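Local structure of periplasmic molybdate-binding protein (Azotobacter vinelandii, 1ATG) at residues Asn50-Ala55 / Gln193-Lys198; Ser73-Ala78 / Gln208-Met213. The protein binds molybdate or tungstate in the periplasm, in a cleft between its two domains, probably for delivery to an ABC transporter. All coordinates share one frame; numbering follows the deposited sequence. Where two conformers were deposited one is given.

Interaction 1: residues Asn50-Ala55 / Gln193-Lys198; sequences NVFFSA and QAVITK
An antiparallel strand pair in the mixed sheet of a periplasmic binding protein domain joins V51-F53 to Q193-I196, the strand directions 171° apart. F52 and V195 form the hydrogen-bonded pair: F52 N reaches V195 O at 3.0 Å, and V195 N returns the bond to F52 O. Beyond the strand pair, S54 N binds Q193 O at 2.9 Å. At the other end T197 N meets N50 O at 2.8 Å; this bond is straight at the hydrogen, but the donor stands 44° out of the carbonyl plane. The non-hydrogen-bonded pairs draw the chains closer, and A194 CA lies 3.1 Å from F52 O in a CA-H...O contact. On the sheet face carrying V51, F53, A194 and I196, the A194 methyl meets the F53 ring obliquely: with F53 CG anti to its carbonyl carbon (chi1 -69°), the ring comes to A194, F53 CD1 3.5 Å from A194 CB. On the other face V195 CG2 packs against F52 CB at 4.2 Å, while the F52 ring leads away from the partner strand and has S54 N above one face, toward the rim. Helix 203-212 covers the F53 side through F209 and M210; helix 58-65 covers the F52 side through P60 and L63. Strand 2-7 continues the sheet beyond 51-53, pairing with it in parallel.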
# COMPACT_ATOMS: atom_id res chain seq x y z
N ASN A 50 -3.42 16.45 -7.94
CA ASN A 50 -3.79 17.34 -6.86
C ASN A 50 -3.41 16.79 -5.49
O ASN A 50 -3.03 17.52 -4.59
CB ASN A 50 -5.31 17.59 -6.89
CG ASN A 50 -5.71 18.26 -8.20
OD1 ASN A 50 -6.58 17.79 -8.90
ND2 ASN A 50 -5.02 19.35 -8.47
N VAL A 51 -3.57 15.47 -5.32
CA VAL A 51 -3.34 14.78 -4.07
C VAL A 51 -2.56 13.47 -4.33
O VAL A 51 -2.85 12.80 -5.31
CB VAL A 51 -4.68 14.41 -3.39
CG1 VAL A 51 -4.51 13.52 -2.16
CG2 VAL A 51 -5.50 15.64 -2.99
N PHE A 52 -1.65 13.17 -3.42
CA PHE A 52 -0.86 11.95 -3.48
C PHE A 52 -0.98 11.20 -2.15
O PHE A 52 -0.67 11.74 -1.11
CB PHE A 52 0.61 12.29 -3.76
CG PHE A 52 1.62 11.19 -3.62
CD1 PHE A 52 1.41 9.87 -4.01
CD2 PHE A 52 2.87 11.52 -3.10
CE1 PHE A 52 2.41 8.93 -3.86
CE2 PHE A 52 3.87 10.57 -2.97
CZ PHE A 52 3.64 9.27 -3.35
N PHE A 53 -1.38 9.93 -2.27
CA PHE A 53 -1.39 8.98 -1.17
C PHE A 53 -0.18 8.04 -1.34
O PHE A 53 -0.16 7.22 -2.27
CB PHE A 53 -2.66 8.14 -1.15
CG PHE A 53 -3.89 8.92 -0.79
CD1 PHE A 53 -4.18 9.23 0.53
CD2 PHE A 53 -4.75 9.36 -1.78
CE1 PHE A 53 -5.29 9.97 0.86
CE2 PHE A 53 -5.89 10.09 -1.45
CZ PHE A 53 -6.15 10.39 -0.13
N SER A 54 0.80 8.19 -0.47
CA SER A 54 1.96 7.30 -0.56
C SER A 54 1.77 6.07 0.33
O SER A 54 0.91 6.10 1.24
CB SER A 54 3.20 8.05 -0.09
OG SER A 54 4.35 7.26 -0.35
N ALA A 55 2.60 5.04 0.17
CA ALA A 55 2.61 3.91 1.09
C ALA A 55 3.66 4.11 2.17
O ALA A 55 3.86 3.21 2.98
CB ALA A 55 2.88 2.60 0.35
N GLN A 193 1.48 8.23 4.36
CA GLN A 193 1.16 9.65 4.41
C GLN A 193 0.71 10.17 3.06
O GLN A 193 1.00 9.62 2.00
CB GLN A 193 2.36 10.46 4.90
CG GLN A 193 2.72 10.14 6.35
CD GLN A 193 3.45 11.31 6.99
OE1 GLN A 193 4.39 11.84 6.40
NE2 GLN A 193 3.00 11.70 8.18
N ALA A 194 -0.09 11.24 3.13
CA ALA A 194 -0.64 11.90 1.98
C ALA A 194 -0.28 13.39 2.02
O ALA A 194 -0.02 13.94 3.07
CB ALA A 194 -2.16 11.76 1.94
N VAL A 195 -0.22 13.96 0.82
CA VAL A 195 0.04 15.39 0.71
C VAL A 195 -0.82 15.94 -0.43
O VAL A 195 -1.25 15.26 -1.35
CB VAL A 195 1.49 15.78 0.37
CG1 VAL A 195 2.44 15.60 1.54
CG2 VAL A 195 2.01 15.02 -0.85
N ILE A 196 -1.03 17.26 -0.35
CA ILE A 196 -1.61 18.02 -1.45
C ILE A 196 -0.40 18.51 -2.27
O ILE A 196 0.61 18.89 -1.69
CB ILE A 196 -2.46 19.21 -1.01
CG1 ILE A 196 -3.72 18.71 -0.29
CG2 ILE A 196 -2.83 20.10 -2.19
CD1 ILE A 196 -4.56 19.83 0.30
N THR A 197 -0.52 18.41 -3.59
CA THR A 197 0.57 18.89 -4.47
C THR A 197 0.47 20.42 -4.53
O THR A 197 -0.58 20.91 -4.90
CB THR A 197 0.45 18.21 -5.83
OG1 THR A 197 0.60 16.78 -5.70
CG2 THR A 197 1.55 18.69 -6.78
N LYS A 198 1.53 21.13 -4.18
CA LYS A 198 1.52 22.59 -4.10
C LYS A 198 0.98 23.31 -5.31
O LYS A 198 0.28 24.33 -5.17
CB LYS A 198 2.94 23.09 -3.79
CG LYS A 198 3.00 24.54 -3.30
CD LYS A 198 4.35 24.80 -2.64
CE LYS A 198 4.64 26.28 -2.47
NZ LYS A 198 6.00 26.50 -1.89

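Interaction 2: residues Ser73-Ala78 / Gln208-Met213; sequences SRFTYA and QFMSWM
F75 and Y77 meet M210 and M213 where strand 75-86 of the sheet faces the C-terminal part of helix 203-212, a strand-to-helix packing in the binding protein fold. The two methionines stand about one helical turn apart, and the CE1-CZ corner of the F75 ring enters the groove between them, with M210 at CE1 and M213 at CZ. M210 curls its chain, bent at both chi2 and chi3, so that its methyl reaches the ring edge: M210 CE lies 3.4 Å from F75 CE1. Its sulfur follows along the same edge, M210 SD 5.1 Å from the ring centroid and 89° off the ring normal, an edge-on Met-aromatic contact. The same methyl also touches the backbone where the segment leads into the strand, M210 CE 3.4 Å from S73 O. M213 offers its CB to the ring at 4.1 Å from F75 CZ, its side chain crossing that of F75 at about a right angle. The M213 chain then bends away, putting M213 CE 4.3 Å from Y77 CB. F75 reaches this notch with CG between its backbone N and carbonyl carbon (chi1 79°). Were the F75 ring cut back to an alanine here, the two methionines would probably face a gap, and the M210 methyl, with its ring-edge partner gone, would be freer to turn. K214, next after M213 in the chain, makes a cation-pi contact with the same ring. At the far end of the contact one water lies in the plane of the F75 ring at its edge and donates to both Y77 O, at 2.9 Å, and M213 O, at 2.8 Å.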
# COMPACT_ATOMS: atom_id res chain seq x y z
N SER A 73 -0.08 20.28 4.63
CA SER A 73 -1.04 19.29 4.18
C SER A 73 -0.65 17.85 4.46
O SER A 73 -1.52 16.98 4.34
CB SER A 73 -1.29 19.41 2.67
OG SER A 73 -0.16 18.98 1.92
N ARG A 74 0.59 17.60 4.83
CA ARG A 74 1.01 16.21 5.06
C ARG A 74 0.44 15.59 6.32
O ARG A 74 0.51 16.18 7.40
CB ARG A 74 2.54 16.21 5.14
CG ARG A 74 3.11 14.80 5.17
CD ARG A 74 4.59 14.85 4.78
NE ARG A 74 5.31 15.79 5.63
CZ ARG A 74 5.74 15.46 6.84
NH1 ARG A 74 5.55 14.26 7.36
NH2 ARG A 74 6.39 16.37 7.57
N PHE A 75 -0.10 14.38 6.21
CA PHE A 75 -0.63 13.68 7.37
C PHE A 75 -0.66 12.17 7.12
O PHE A 75 -0.58 11.71 5.98
CB PHE A 75 -2.01 14.21 7.75
CG PHE A 75 -3.15 13.69 6.92
CD1 PHE A 75 -3.37 14.16 5.64
CD2 PHE A 75 -4.02 12.73 7.42
CE1 PHE A 75 -4.43 13.68 4.88
CE2 PHE A 75 -5.07 12.24 6.67
CZ PHE A 75 -5.28 12.73 5.40
N THR A 76 -0.71 11.45 8.22
CA THR A 76 -0.83 9.99 8.15
C THR A 76 -2.28 9.61 7.96
O THR A 76 -3.08 9.81 8.89
CB THR A 76 -0.26 9.33 9.42
OG1 THR A 76 1.13 9.70 9.46
CG2 THR A 76 -0.39 7.83 9.38
N TYR A 77 -2.65 9.06 6.81
CA TYR A 77 -4.03 8.70 6.52
C TYR A 77 -4.35 7.25 6.83
O TYR A 77 -5.54 6.89 6.93
CB TYR A 77 -4.38 9.02 5.06
CG TYR A 77 -3.68 8.14 4.05
CD1 TYR A 77 -2.41 8.45 3.59
CD2 TYR A 77 -4.28 6.99 3.56
CE1 TYR A 77 -1.75 7.63 2.68
CE2 TYR A 77 -3.63 6.16 2.66
CZ TYR A 77 -2.38 6.49 2.24
OH TYR A 77 -1.74 5.66 1.34
N ALA A 78 -3.33 6.41 7.00
CA ALA A 78 -3.58 4.99 7.24
C ALA A 78 -2.26 4.35 7.63
O ALA A 78 -1.18 4.83 7.24
CB ALA A 78 -4.12 4.33 5.97
N GLN A 208 -10.67 20.11 0.99
CA GLN A 208 -11.94 19.52 1.42
C GLN A 208 -11.80 18.00 1.47
O GLN A 208 -12.21 17.36 2.44
CB GLN A 208 -13.09 19.91 0.50
CG GLN A 208 -14.42 19.30 0.93
CD GLN A 208 -15.59 19.65 0.05
OE1 GLN A 208 -16.66 19.03 0.15
NE2 GLN A 208 -15.42 20.64 -0.81
N PHE A 209 -11.25 17.41 0.40
CA PHE A 209 -11.09 15.95 0.36
C PHE A 209 -10.14 15.49 1.44
O PHE A 209 -10.40 14.48 2.12
CB PHE A 209 -10.63 15.53 -1.04
CG PHE A 209 -10.49 14.04 -1.19
CD1 PHE A 209 -11.60 13.23 -1.10
CD2 PHE A 209 -9.25 13.45 -1.41
CE1 PHE A 209 -11.49 11.85 -1.23
CE2 PHE A 209 -9.15 12.08 -1.53
CZ PHE A 209 -10.25 11.27 -1.45
N MET A 210 -9.04 16.18 1.68
CA MET A 210 -8.07 15.83 2.71
C MET A 210 -8.70 15.90 4.10
O MET A 210 -8.42 15.06 4.96
CB MET A 210 -6.82 16.68 2.61
CG MET A 210 -5.99 16.39 1.36
SD MET A 210 -5.07 14.84 1.40
CE MET A 210 -3.54 15.44 2.11
N SER A 211 -9.58 16.88 4.32
CA SER A 211 -10.31 17.00 5.58
C SER A 211 -11.29 15.84 5.73
O SER A 211 -11.37 15.19 6.77
CB SER A 211 -11.07 18.32 5.68
OG SER A 211 -11.94 18.32 6.80
N TRP A 212 -12.00 15.52 4.66
CA TRP A 212 -12.96 14.43 4.64
C TRP A 212 -12.29 13.08 4.94
O TRP A 212 -12.83 12.23 5.64
CB TRP A 212 -13.66 14.37 3.27
CG TRP A 212 -14.69 13.28 3.20
CD1 TRP A 212 -15.99 13.33 3.62
CD2 TRP A 212 -14.49 11.97 2.66
NE1 TRP A 212 -16.60 12.12 3.40
CE2 TRP A 212 -15.70 11.27 2.80
CE3 TRP A 212 -13.39 11.31 2.08
CZ2 TRP A 212 -15.85 9.96 2.38
CZ3 TRP A 212 -13.56 10.01 1.65
CH2 TRP A 212 -14.77 9.34 1.81
N MET A 213 -11.06 12.90 4.43
CA MET A 213 -10.30 11.69 4.68
C MET A 213 -10.02 11.42 6.14
O MET A 213 -9.72 10.27 6.50
CB MET A 213 -8.95 11.78 3.95
CG MET A 213 -9.07 11.50 2.46
SD MET A 213 -9.48 9.80 2.06
CE MET A 213 -8.14 8.92 2.88
O HOH W 1 -7.23 9.23 7.36

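Interactions 1 and 2 lie about 9 Å apart, centre to centre, and share one sheet, since strands 191-196 and 75-86 are neighbours in it. Two polar contacts tie them directly: Y77 OH to S54 O at 2.7 Å and R74 NH1 to Q193 OE1 at 2.8 Å, both probable hydrogen bonds. Q193 CB also packs on F75 O at 3.4 Å. Helix 203-212 follows strand 191-196 in the chain and lies back over the sheet, where M210 touches V51 and I196. The Y77-S54 bond lies close to the anion site: the side chains of Y77 and S54 are about 7 and 6 Å from the bound tungstate, and A55 lines its pocket.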